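Local coordinates for cell surface protein (Faecalibacterium prausnitzii A2-165, PDB 4GT6) that is of unknown function but, as an extracellular protein built of BspA-type leucine-rich repeats, probably binds other proteins at the cell surface, at residues S13-L18 with I26-G31; R35-A40 with S68-D73; I105-F110 with E127-A132; T149-G154 with R177-T182. All coordinates share one frame; numbering follows the deposited sequence. Where two conformers were deposited one is given.

Contact 1 of 4, residues S13-L18 with I26-G31; sequences SYQFIL and ITKYTG
Gln15 faces both Thr27 and Lys28 across an antiparallel beta hairpin, and this one-against-two pairing is a classic beta bulge, its extra residue in strand 24-29, where that strand pairs with 14-18 at the N-terminal end of the leucine-rich repeat domain. The Gln15 O atom takes a hydrogen bond from Thr27 N at 2.8 Å and a second, weak one from Lys28 N. In return Gln15 N gives an almost straight bond (172°) to Lys28 O. Toward the other end of the pairing, away from the bulge, Ser13 O accepts from Thr30 N at 2.8 Å. Two waters extend the polar rim: one joins Ser13 OG to Thr30 OG1, the other donates to Gln15 OE1 and also bonds Thr27 OG1. The Gln15 chain, extended beyond CG, lies alongside Lys28 and points the same way, bringing OE1 to 3.4 Å from Lys28 CD.

The face bearing Tyr14, Phe16, Ile26 and Tyr29 is largely apolar and aromatic. Tyr29 CG stands anti to the backbone N (chi1 170°), which brings its CD1 atom over one face of the Tyr14 ring, off centre toward the rim, the planes oblique at 45°. The phenol of Tyr29 finds its polar partner in Glu33 OE1. Reduced to an alanine, Tyr14 would probably leave a gap between Tyr29 and Ile26 and deprive the Tyr29 ring of the aromatic face under its CD1. At the edge of the Tyr14 ring, near its plane, CD1 touches Ile26 CG2 at 3.5 Å.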
loop_
_atom_site.group_PDB
_atom_site.type_symbol
_atom_site.label_atom_id
_atom_site.label_comp_id
_atom_site.label_asym_id
_atom_site.label_seq_id
_atom_site.Cartn_x
_atom_site.Cartn_y
_atom_site.Cartn_z
ATOM N N SER A 13 14.712 34.492 -7.325
ATOM C CA SER A 13 13.486 33.955 -6.727
ATOM C C SER A 13 13.728 32.814 -5.725
ATOM O O SER A 13 12.767 32.260 -5.216
ATOM C CB SER A 13 12.564 33.450 -7.831
ATOM O OG SER A 13 12.219 34.535 -8.669
ATOM N N TYR A 14 14.996 32.490 -5.419
ATOM C CA TYR A 14 15.324 31.401 -4.521
ATOM C C TYR A 14 16.087 31.863 -3.293
ATOM O O TYR A 14 16.966 32.719 -3.373
ATOM C CB TYR A 14 16.175 30.353 -5.278
ATOM C CG TYR A 14 15.374 29.597 -6.315
ATOM C CD1 TYR A 14 14.673 28.444 -5.977
ATOM C CD2 TYR A 14 15.297 30.048 -7.632
ATOM C CE1 TYR A 14 13.911 27.760 -6.921
ATOM C CE2 TYR A 14 14.530 29.377 -8.583
ATOM C CZ TYR A 14 13.853 28.220 -8.224
ATOM O OH TYR A 14 13.083 27.550 -9.137
ATOM N N GLN A 15 15.744 31.284 -2.164
ATOM C CA GLN A 15 16.489 31.450 -0.928
ATOM C C GLN A 15 17.220 30.146 -0.677
ATOM O O GLN A 15 16.754 29.074 -1.098
ATOM C CB GLN A 15 15.598 31.803 0.254
ATOM C CG GLN A 15 14.874 33.137 0.067
ATOM C CD GLN A 15 14.027 33.496 1.250
ATOM O OE1 GLN A 15 13.966 32.777 2.262
ATOM N NE2 GLN A 15 13.337 34.629 1.140
ATOM N N PHE A 16 18.333 30.223 0.034
ATOM C CA PHE A 16 19.164 29.055 0.263
ATOM C C PHE A 16 19.999 29.205 1.510
ATOM O O PHE A 16 20.230 30.320 2.005
ATOM C CB PHE A 16 20.088 28.806 -0.964
ATOM C CG PHE A 16 21.055 29.939 -1.253
ATOM C CD1 PHE A 16 20.666 31.028 -2.035
ATOM C CD2 PHE A 16 22.342 29.938 -0.708
ATOM C CE1 PHE A 16 21.545 32.098 -2.266
ATOM C CE2 PHE A 16 23.223 31.009 -0.947
ATOM C CZ PHE A 16 22.831 32.061 -1.753
ATOM N N ILE A 17 20.473 28.074 1.996
ATOM C CA ILE A 17 21.405 27.992 3.125
ATOM C C ILE A 17 22.709 27.363 2.591
ATOM O O ILE A 17 22.700 26.721 1.529
ATOM C CB ILE A 17 20.826 27.238 4.347
ATOM C CG1 ILE A 17 20.504 25.754 4.012
ATOM C CG2 ILE A 17 19.615 27.999 4.934
ATOM C CD1 ILE A 17 20.240 24.825 5.214
ATOM N N LEU A 18 23.804 27.543 3.332
ATOM C CA LEU A 18 25.110 27.014 2.947
ATOM C C LEU A 18 25.396 25.743 3.706
ATOM O O LEU A 18 25.188 25.669 4.920
ATOM C CB LEU A 18 26.208 28.080 3.178
ATOM C CG LEU A 18 25.927 29.466 2.555
ATOM C CD1 LEU A 18 27.007 30.488 2.945
ATOM C CD2 LEU A 18 25.783 29.391 1.025
ATOM N N ILE A 26 18.534 24.802 -1.550
ATOM C CA ILE A 26 17.395 25.727 -1.791
ATOM C C ILE A 26 16.409 25.547 -0.645
ATOM O O ILE A 26 15.999 24.422 -0.382
ATOM C CB ILE A 26 16.703 25.447 -3.158
ATOM C CG1 ILE A 26 17.657 25.633 -4.367
ATOM C CG2 ILE A 26 15.393 26.276 -3.306
ATOM C CD1 ILE A 26 18.367 26.938 -4.473
ATOM N N THR A 27 16.001 26.636 0.022
ATOM C CA THR A 27 15.077 26.504 1.155
ATOM C C THR A 27 13.719 27.175 0.933
ATOM O O THR A 27 12.784 26.881 1.674
ATOM C CB THR A 27 15.722 27.063 2.435
ATOM O OG1 THR A 27 16.138 28.410 2.188
ATOM C CG2 THR A 27 16.898 26.201 2.926
ATOM N N LYS A 28 13.612 28.066 -0.058
ATOM C CA LYS A 28 12.367 28.775 -0.374
ATOM C C LYS A 28 12.365 29.206 -1.831
ATOM O O LYS A 28 13.422 29.502 -2.397
ATOM C CB LYS A 28 12.211 30.022 0.545
ATOM C CG LYS A 28 10.825 30.696 0.510
ATOM C CD LYS A 28 10.735 31.892 1.477
ATOM C CE LYS A 28 9.296 32.296 1.696
ATOM N NZ LYS A 28 9.148 33.248 2.829
ATOM N N TYR A 29 11.174 29.257 -2.428
ATOM C CA TYR A 29 10.978 29.766 -3.775
ATOM C C TYR A 29 9.917 30.858 -3.656
ATOM O O TYR A 29 8.835 30.584 -3.126
ATOM C CB TYR A 29 10.571 28.670 -4.754
ATOM C CG TYR A 29 10.125 29.237 -6.083
ATOM C CD1 TYR A 29 11.045 29.800 -6.969
ATOM C CD2 TYR A 29 8.784 29.223 -6.452
ATOM C CE1 TYR A 29 10.646 30.275 -8.217
ATOM C CE2 TYR A 29 8.371 29.706 -7.695
ATOM C CZ TYR A 29 9.307 30.214 -8.577
ATOM O OH TYR A 29 8.907 30.654 -9.807
ATOM N N THR A 30 10.220 32.078 -4.130
ATOM C CA THR A 30 9.299 33.219 -3.950
ATOM C C THR A 30 8.643 33.676 -5.261
ATOM O O THR A 30 7.945 34.702 -5.273
ATOM C CB THR A 30 10.063 34.388 -3.305
ATOM O OG1 THR A 30 11.072 34.835 -4.216
ATOM C CG2 THR A 30 10.670 34.014 -1.958
ATOM N N GLY A 31 8.835 32.914 -6.336
ATOM C CA GLY A 31 8.224 33.251 -7.622
ATOM C C GLY A 31 6.839 32.640 -7.813
ATOM O O GLY A 31 6.223 32.149 -6.864
HETATM O O HOH W 1 10.561 36.394 -6.900
HETATM O O HOH W 2 14.545 30.171 3.359
#

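Contact 2 of 4, residues R35-A40 with S68-D73; sequences RITIPA and SVQIPD
Ser68 OG sits over the centre of one face of the Arg35 guanidinium, 3.1 Å from Arg35 CZ; the angles are poor for hydrogen bonds from the arginine nitrogens, so this is contact with the flat face of the group. A bend at chi3 (69°) turns the arginine chain back across the serine. Ser68 OG also bonds a water that donates to Ile36 O. Between the strands, Ile36 N bonds Ser68 O, Gln70 N bonds Ile36 O at 2.8 Å, and Ile38 N bonds Gln70 O at 2.9 Å. This ladder joins the first two strands, 35-37 and 68-71, of a three-stranded parallel sheet, neighbouring strands side by side as in the stacked coils of a leucine-rich repeat solenoid. On the face with Arg35 and Ser68, Thr37 and Gln70 run alongside each other, Thr37 CG2 meeting Gln70 OE1 at 3.4 Å. On the other face Ile36 CB lies 4.1 Å from Val69 CG2. Beyond the strands the Pro72 ring crosses the Ile38 side chain at about a right angle, CD 3.8 Å from Ile38 CB, and its CB packs on Ala40 CB. Farther out, Tyr14 and Tyr29 pack on Ile36, while strand 91-94 continues the sheet beyond 68-71.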
loop_
_atom_site.group_PDB
_atom_site.type_symbol
_atom_site.label_atom_id
_atom_site.label_comp_id
_atom_site.label_asym_id
_atom_site.label_seq_id
_atom_site.Cartn_x
_atom_site.Cartn_y
_atom_site.Cartn_z
ATOM N N ARG A 35 6.580 26.701 -15.037
ATOM C CA ARG A 35 7.713 25.879 -15.509
ATOM C C ARG A 35 8.909 26.277 -14.662
ATOM O O ARG A 35 9.424 27.394 -14.794
ATOM C CB ARG A 35 8.023 26.076 -17.005
ATOM C CG ARG A 35 6.853 25.852 -17.941
ATOM C CD ARG A 35 7.326 25.746 -19.400
ATOM N NE ARG A 35 8.095 24.510 -19.627
ATOM C CZ ARG A 35 7.563 23.293 -19.762
ATOM N NH1 ARG A 35 6.248 23.124 -19.706
ATOM N NH2 ARG A 35 8.345 22.236 -19.934
ATOM N N ILE A 36 9.296 25.402 -13.746
ATOM C CA ILE A 36 10.347 25.697 -12.771
ATOM C C ILE A 36 11.691 25.173 -13.258
ATOM O O ILE A 36 11.781 24.058 -13.770
ATOM C CB ILE A 36 9.954 25.099 -11.387
ATOM C CG1 ILE A 36 8.779 25.891 -10.747
ATOM C CG2 ILE A 36 11.158 24.977 -10.401
ATOM C CD1 ILE A 36 9.156 27.257 -10.185
ATOM N N THR A 37 12.718 26.000 -13.089
ATOM C CA THR A 37 14.099 25.642 -13.364
ATOM C C THR A 37 14.885 25.888 -12.081
ATOM O O THR A 37 15.137 27.045 -11.723
ATOM C CB THR A 37 14.675 26.436 -14.551
ATOM O OG1 THR A 37 13.870 26.182 -15.687
ATOM C CG2 THR A 37 16.132 26.056 -14.843
ATOM N N ILE A 38 15.270 24.805 -11.397
ATOM C CA ILE A 38 16.046 24.925 -10.164
ATOM C C ILE A 38 17.451 25.383 -10.554
ATOM O O ILE A 38 18.014 24.813 -11.479
ATOM C CB ILE A 38 16.062 23.578 -9.373
ATOM C CG1 ILE A 38 14.619 23.081 -8.981
ATOM C CG2 ILE A 38 17.028 23.652 -8.168
ATOM C CD1 ILE A 38 13.856 23.967 -7.996
ATOM N N PRO A 39 18.007 26.428 -9.912
ATOM C CA PRO A 39 19.344 26.901 -10.313
ATOM C C PRO A 39 20.439 25.870 -10.002
ATOM O O PRO A 39 20.324 25.143 -9.022
ATOM C CB PRO A 39 19.530 28.181 -9.482
ATOM C CG PRO A 39 18.673 27.975 -8.274
ATOM C CD PRO A 39 17.457 27.234 -8.797
ATOM N N ALA A 40 21.432 25.756 -10.888
ATOM C CA ALA A 40 22.585 24.858 -10.712
ATOM C C ALA A 40 23.585 25.472 -9.730
ATOM O O ALA A 40 24.384 24.760 -9.103
ATOM C CB ALA A 40 23.257 24.600 -12.049
ATOM N N SER A 68 5.742 21.679 -14.820
ATOM C CA SER A 68 7.019 20.991 -14.996
ATOM C C SER A 68 8.101 21.572 -14.116
ATOM O O SER A 68 8.047 22.741 -13.734
ATOM C CB SER A 68 7.464 21.077 -16.462
ATOM O OG SER A 68 7.804 22.409 -16.810
ATOM N N VAL A 69 9.065 20.714 -13.765
ATOM C CA VAL A 69 10.214 21.074 -12.949
ATOM C C VAL A 69 11.465 20.495 -13.598
ATOM O O VAL A 69 11.504 19.316 -13.952
ATOM C CB VAL A 69 10.035 20.545 -11.491
ATOM C CG1 VAL A 69 11.333 20.693 -10.687
ATOM C CG2 VAL A 69 8.874 21.237 -10.779
ATOM N N GLN A 70 12.480 21.324 -13.747
ATOM C CA GLN A 70 13.764 20.901 -14.246
ATOM C C GLN A 70 14.746 21.056 -13.109
ATOM O O GLN A 70 14.784 22.117 -12.463
ATOM C CB GLN A 70 14.165 21.744 -15.458
ATOM C CG GLN A 70 15.526 21.393 -15.969
ATOM C CD GLN A 70 15.909 22.358 -17.041
ATOM O OE1 GLN A 70 16.620 23.344 -16.809
ATOM N NE2 GLN A 70 15.448 22.077 -18.230
ATOM N N ILE A 71 15.532 19.990 -12.861
ATOM C CA ILE A 71 16.527 19.909 -11.792
ATOM C C ILE A 71 17.935 19.833 -12.403
ATOM O O ILE A 71 18.123 19.029 -13.318
ATOM C CB ILE A 71 16.212 18.647 -10.927
ATOM C CG1 ILE A 71 14.761 18.665 -10.364
ATOM C CG2 ILE A 71 17.254 18.417 -9.821
ATOM C CD1 ILE A 71 14.403 17.496 -9.343
ATOM N N PRO A 72 18.941 20.572 -11.905
ATOM C CA PRO A 72 20.289 20.401 -12.452
ATOM C C PRO A 72 20.950 19.112 -11.939
ATOM O O PRO A 72 20.547 18.567 -10.894
ATOM C CB PRO A 72 21.012 21.645 -11.960
ATOM C CG PRO A 72 20.352 21.978 -10.665
ATOM C CD PRO A 72 18.922 21.589 -10.823
ATOM N N ASP A 73 21.992 18.642 -12.642
ATOM C CA ASP A 73 22.673 17.406 -12.210
ATOM C C ASP A 73 23.571 17.651 -10.958
ATOM O O ASP A 73 24.172 16.707 -10.448
ATOM C CB ASP A 73 23.451 16.746 -13.354
ATOM C CG ASP A 73 24.736 17.410 -13.783
ATOM O OD1 ASP A 73 24.926 18.610 -13.470
ATOM O OD2 ASP A 73 25.554 16.734 -14.442
HETATM O O HOH W 3 10.445 23.117 -16.137
#

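Contact 3 of 4, residues I105-F110 with E127-A132; sequences IGRQAF and EIDSEA
Two consecutive coils of the BspA-type leucine-rich repeat region meet here, each passing from a short parallel strand into a type II beta turn, so that Ile105 pairs with Ile128 and the turn 106-109 lies against the turn 129-132. The strand pair is closed by Ile105 N bonding Glu127 O and Asp129 N bonding Ile105 O, both at 2.9 Å. The turns carry the ladder on: Gln108 N reaches Ser130 O at 2.9 Å, and Phe110 N reaches Ala132 O at 2.8 Å.

Gln108 and Glu131 hold equivalent places in their turns and run side by side, pointing the same way. With the Gln108 chain extended beyond CG (chi2 -170°), its NE2 reaches Glu131 OE1 at 3.0 Å in a nearly straight bond (174°), lying above the carboxylate plane while the acceptor stays in the amide plane. The other ends are also held: Asn81 ND2 bonds Gln108 OE1, and Glu131 OE2 is hydrogen-bonded to His134 ND1. A leucine in place of Gln108 would probably leave Glu131 OE1 without this donor and Asn81 without its acceptor.

Inside, Ile105 CG2 packs on Ala132 CB, and the Phe110 ring meets those of Phe83 and Phe133, nearly parallel to each. Outside, the Arg107 chain lies beside Asp129 with its charged end farther off. Asp129 OD1 accepts from Ser130 N on its anti side, and a water that accepts a hydrogen bond from Arg107 N donates to Asp129 OD2 at 3.1 Å.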
loop_
_atom_site.group_PDB
_atom_site.type_symbol
_atom_site.label_atom_id
_atom_site.label_comp_id
_atom_site.label_asym_id
_atom_site.label_seq_id
_atom_site.Cartn_x
_atom_site.Cartn_y
_atom_site.Cartn_z
ATOM N N ILE A 105 15.730 10.707 -1.836
ATOM C CA ILE A 105 14.425 11.360 -1.998
ATOM C C ILE A 105 13.715 11.246 -0.644
ATOM O O ILE A 105 13.588 10.134 -0.109
ATOM C CB ILE A 105 13.600 10.770 -3.189
ATOM C CG1 ILE A 105 14.320 11.019 -4.548
ATOM C CG2 ILE A 105 12.157 11.378 -3.229
ATOM C CD1 ILE A 105 13.695 10.275 -5.728
ATOM N N GLY A 106 13.308 12.393 -0.084
ATOM C CA GLY A 106 12.704 12.477 1.243
ATOM C C GLY A 106 11.278 11.966 1.326
ATOM O O GLY A 106 10.636 11.703 0.303
ATOM N N ARG A 107 10.739 11.898 2.568
ATOM C CA ARG A 107 9.368 11.414 2.785
ATOM C C ARG A 107 8.383 12.281 2.041
ATOM O O ARG A 107 8.564 13.498 2.036
ATOM C CB ARG A 107 9.017 11.509 4.301
ATOM C CG ARG A 107 9.888 10.665 5.207
ATOM C CD ARG A 107 9.367 10.641 6.627
ATOM N NE ARG A 107 9.354 11.958 7.245
ATOM C CZ ARG A 107 8.864 12.198 8.457
ATOM N NH1 ARG A 107 8.321 11.216 9.169
ATOM N NH2 ARG A 107 8.903 13.420 8.961
ATOM N N GLN A 108 7.330 11.688 1.445
ATOM C CA GLN A 108 6.228 12.418 0.810
ATOM C C GLN A 108 6.715 13.447 -0.235
ATOM O O GLN A 108 5.998 14.424 -0.511
ATOM C CB GLN A 108 5.427 13.134 1.921
ATOM C CG GLN A 108 4.781 12.165 2.929
ATOM C CD GLN A 108 3.809 12.851 3.876
ATOM O OE1 GLN A 108 3.692 14.088 3.926
ATOM N NE2 GLN A 108 3.076 12.055 4.647
ATOM N N ALA A 109 7.922 13.218 -0.841
ATOM C CA ALA A 109 8.488 14.238 -1.764
ATOM C C ALA A 109 7.560 14.535 -2.941
ATOM O O ALA A 109 7.448 15.698 -3.334
ATOM C CB ALA A 109 9.854 13.819 -2.256
ATOM N N PHE A 110 6.847 13.523 -3.454
ATOM C CA PHE A 110 5.933 13.726 -4.589
ATOM C C PHE A 110 4.552 13.225 -4.230
ATOM O O PHE A 110 3.759 12.881 -5.112
ATOM C CB PHE A 110 6.476 13.022 -5.851
ATOM C CG PHE A 110 7.792 13.609 -6.289
ATOM C CD1 PHE A 110 7.829 14.743 -7.106
ATOM C CD2 PHE A 110 8.996 13.058 -5.863
ATOM C CE1 PHE A 110 9.044 15.300 -7.498
ATOM C CE2 PHE A 110 10.217 13.616 -6.257
ATOM C CZ PHE A 110 10.234 14.755 -7.050
ATOM N N GLU A 127 18.339 5.914 -1.815
ATOM C CA GLU A 127 17.416 5.998 -0.675
ATOM C C GLU A 127 16.169 6.735 -1.062
ATOM O O GLU A 127 16.257 7.828 -1.617
ATOM C CB GLU A 127 18.043 6.744 0.536
ATOM C CG GLU A 127 19.285 6.116 1.140
ATOM C CD GLU A 127 19.843 6.979 2.257
ATOM O OE1 GLU A 127 19.295 6.921 3.380
ATOM O OE2 GLU A 127 20.761 7.783 1.981
ATOM N N ILE A 128 15.019 6.143 -0.787
ATOM C CA ILE A 128 13.711 6.768 -1.030
ATOM C C ILE A 128 12.907 6.559 0.247
ATOM O O ILE A 128 12.695 5.398 0.654
ATOM C CB ILE A 128 12.962 6.237 -2.278
ATOM C CG1 ILE A 128 13.851 6.098 -3.529
ATOM C CG2 ILE A 128 11.773 7.133 -2.547
ATOM C CD1 ILE A 128 13.179 5.219 -4.688
ATOM N N ASP A 129 12.446 7.648 0.869
ATOM C CA ASP A 129 11.760 7.525 2.149
ATOM C C ASP A 129 10.247 7.373 1.987
ATOM O O ASP A 129 9.719 7.413 0.881
ATOM C CB ASP A 129 12.107 8.705 3.070
ATOM C CG ASP A 129 12.268 8.358 4.555
ATOM O OD1 ASP A 129 11.696 7.300 5.011
ATOM O OD2 ASP A 129 12.909 9.161 5.284
ATOM N N SER A 130 9.562 7.151 3.111
ATOM C CA SER A 130 8.126 6.850 3.192
ATOM C C SER A 130 7.249 7.722 2.325
ATOM O O SER A 130 7.430 8.949 2.304
ATOM C CB SER A 130 7.645 7.016 4.632
ATOM O OG SER A 130 8.504 6.265 5.477
ATOM N N GLU A 131 6.283 7.073 1.630
ATOM C CA GLU A 131 5.213 7.710 0.848
ATOM C C GLU A 131 5.717 8.727 -0.183
ATOM O O GLU A 131 4.969 9.651 -0.522
ATOM C CB GLU A 131 4.305 8.458 1.840
ATOM C CG GLU A 131 3.628 7.558 2.867
ATOM C CD GLU A 131 2.832 8.372 3.866
ATOM O OE1 GLU A 131 3.442 9.107 4.678
ATOM O OE2 GLU A 131 1.586 8.349 3.762
ATOM N N ALA A 132 6.931 8.546 -0.716
ATOM C CA ALA A 132 7.495 9.507 -1.663
ATOM C C ALA A 132 6.650 9.624 -2.926
ATOM O O ALA A 132 6.626 10.702 -3.510
ATOM C CB ALA A 132 8.917 9.111 -2.032
HETATM O O HOH W 4 12.619 12.223 4.634
#

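Contact 4 of 4, residues T149-G154 with R177-T182; sequences TSVADG and RAFTGT. With EDO (1,2-ethanediol), chain H; EDO (1,2-ethanediol), chain G.
Val151 CG1 packs against Ala178 CB at 3.7 Å and, more loosely, against Phe179 CZ at 4.2 Å; these three side chains make the close, buried part of the contact. Val151 holds CG1 anti to its backbone N (chi1 177°), which directs that methyl at Ala178, and it meets Phe179 crosswise. Nearby Gly154 CA makes a CA-H...O contact with Arg177 O at 3.4 Å, with an angle of 164° at the hydrogen. The backbone bonds of 149-154 go to the residues just before the second segment: Val151 to Ala173 and Glu175, Gly154 to Glu176. The segments thus belong to neighbouring coils of the leucine-rich repeat solenoid, where a buried apolar row continues from Phe179 to the nearly parallel ring of Phe201. At the looser side, the Arg177 side chain runs off from 149-154, and its NH1 gives a hydrogen bond to O1 of an ethanediol, probably from the crystallisation liquor, at 2.7 Å. In the turn beyond, Phe179 O accepts from both Thr182 N and Thr182 OG1, which approach from the same face of its plane. A second ethanediol donates from O2 to Thr182 O at 2.9 Å.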
loop_
_atom_site.group_PDB
_atom_site.type_symbol
_atom_site.label_atom_id
_atom_site.label_comp_id
_atom_site.label_asym_id
_atom_site.label_seq_id
_atom_site.Cartn_x
_atom_site.Cartn_y
_atom_site.Cartn_z
ATOM N N THR A 149 17.802 -0.421 -0.724
ATOM C CA THR A 149 17.727 -1.627 0.136
ATOM C C THR A 149 16.345 -1.886 0.724
ATOM O O THR A 149 16.132 -2.936 1.338
ATOM C CB THR A 149 18.806 -1.584 1.231
ATOM O OG1 THR A 149 18.651 -0.372 1.987
ATOM C CG2 THR A 149 20.227 -1.662 0.638
ATOM N N SER A 150 15.398 -0.969 0.543
ATOM C CA SER A 150 14.019 -1.243 0.961
ATOM C C SER A 150 13.037 -0.369 0.229
ATOM O O SER A 150 13.398 0.690 -0.279
ATOM C CB SER A 150 13.825 -1.085 2.470
ATOM O OG SER A 150 14.006 0.254 2.887
ATOM N N VAL A 151 11.783 -0.818 0.167
ATOM C CA VAL A 151 10.720 -0.012 -0.411
ATOM C C VAL A 151 10.008 0.531 0.809
ATOM O O VAL A 151 9.363 -0.245 1.524
ATOM C CB VAL A 151 9.803 -0.807 -1.376
ATOM C CG1 VAL A 151 8.665 0.090 -1.888
ATOM C CG2 VAL A 151 10.612 -1.347 -2.545
ATOM N N ALA A 152 10.190 1.830 1.109
ATOM C CA ALA A 152 9.654 2.430 2.345
ATOM C C ALA A 152 8.116 2.407 2.371
ATOM O O ALA A 152 7.476 2.235 1.330
ATOM C CB ALA A 152 10.186 3.846 2.522
ATOM N N ASP A 153 7.536 2.502 3.569
ATOM C CA ASP A 153 6.091 2.380 3.767
ATOM C C ASP A 153 5.292 3.363 2.914
ATOM O O ASP A 153 5.683 4.524 2.767
ATOM C CB ASP A 153 5.707 2.539 5.246
ATOM C CG ASP A 153 6.038 3.877 5.853
ATOM O OD1 ASP A 153 7.225 4.093 6.212
ATOM O OD2 ASP A 153 5.136 4.723 5.927
ATOM N N GLY A 154 4.229 2.848 2.310
ATOM C CA GLY A 154 3.295 3.612 1.487
ATOM C C GLY A 154 3.902 4.285 0.278
ATOM O O GLY A 154 3.306 5.215 -0.260
ATOM N N ARG A 177 1.969 -1.228 3.226
ATOM C CA ARG A 177 1.190 -0.475 2.227
ATOM C C ARG A 177 2.035 0.045 1.041
ATOM O O ARG A 177 1.574 0.922 0.305
ATOM C CB ARG A 177 0.448 0.720 2.903
ATOM C CG ARG A 177 -0.336 0.334 4.173
ATOM C CD ARG A 177 -1.144 1.472 4.803
ATOM N NE ARG A 177 -2.105 2.096 3.888
ATOM C CZ ARG A 177 -3.277 1.573 3.538
ATOM N NH1 ARG A 177 -3.652 0.387 4.002
ATOM N NH2 ARG A 177 -4.075 2.225 2.702
ATOM N N ALA A 178 3.235 -0.518 0.804
ATOM C CA ALA A 178 4.095 -0.014 -0.297
ATOM C C ALA A 178 3.397 0.014 -1.670
ATOM O O ALA A 178 3.602 0.977 -2.417
ATOM C CB ALA A 178 5.365 -0.847 -0.393
ATOM N N PHE A 179 2.550 -1.006 -1.999
ATOM C CA PHE A 179 1.873 -1.051 -3.309
ATOM C C PHE A 179 0.373 -1.133 -3.163
ATOM O O PHE A 179 -0.304 -1.596 -4.090
ATOM C CB PHE A 179 2.384 -2.250 -4.145
ATOM C CG PHE A 179 3.860 -2.145 -4.431
ATOM C CD1 PHE A 179 4.330 -1.319 -5.445
ATOM C CD2 PHE A 179 4.788 -2.818 -3.641
ATOM C CE1 PHE A 179 5.704 -1.181 -5.677
ATOM C CE2 PHE A 179 6.160 -2.720 -3.903
ATOM C CZ PHE A 179 6.606 -1.906 -4.917
ATOM N N THR A 180 -0.171 -0.683 -2.016
ATOM C CA THR A 180 -1.635 -0.707 -1.840
ATOM C C THR A 180 -2.347 0.018 -2.988
ATOM O O THR A 180 -1.962 1.136 -3.342
ATOM C CB THR A 180 -2.035 -0.031 -0.508
ATOM O OG1 THR A 180 -1.504 -0.760 0.576
ATOM C CG2 THR A 180 -3.545 0.079 -0.325
ATOM N N GLY A 181 -3.368 -0.616 -3.562
ATOM C CA GLY A 181 -4.214 0.035 -4.556
ATOM C C GLY A 181 -3.610 0.306 -5.916
ATOM O O GLY A 181 -4.208 1.041 -6.704
ATOM N N THR A 182 -2.464 -0.314 -6.224
ATOM C CA THR A 182 -1.804 -0.134 -7.518
ATOM C C THR A 182 -2.436 -1.040 -8.586
ATOM O O THR A 182 -3.210 -1.944 -8.269
ATOM C CB THR A 182 -0.287 -0.368 -7.404
ATOM O OG1 THR A 182 -0.055 -1.707 -6.966
ATOM C CG2 THR A 182 0.390 0.641 -6.477
HETATM C C1 EDO H . -6.174 -1.180 -10.755
HETATM O O1 EDO H . -7.232 -2.043 -11.060
HETATM C C2 EDO H . -6.226 -0.761 -9.272
HETATM O O2 EDO H . -6.131 -1.892 -8.388
HETATM C C1 EDO G . -7.142 -1.009 3.681
HETATM O O1 EDO G . -6.071 -0.695 4.558
HETATM C C2 EDO G . -6.629 -2.017 2.625
HETATM O O2 EDO G . -5.677 -1.398 1.796
#

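Overall arrangement
The four contacts follow one another along the chain, from the N-terminal hairpin into the repeat solenoid. Contacts 1 and 2 touch: Tyr14 and Tyr29 pack on Ile36, and Tyr14 also on Pro39, so the hairpin abuts strand 35-37 and the loop after it. Contacts 3 and 4 are linked in turn, Ser130 OG and Glu131 N meeting Asp153. Contact 1 is antiparallel and bulged, contact 2 a regular parallel ladder, and contact 3 mostly stacked turns. All three are partly buried and mix backbone bonds with polar, water-bearing rims. Contact 4, its centre about 5 Å from the centre of the chain, is the buried one, and its two segments meet by apolar packing.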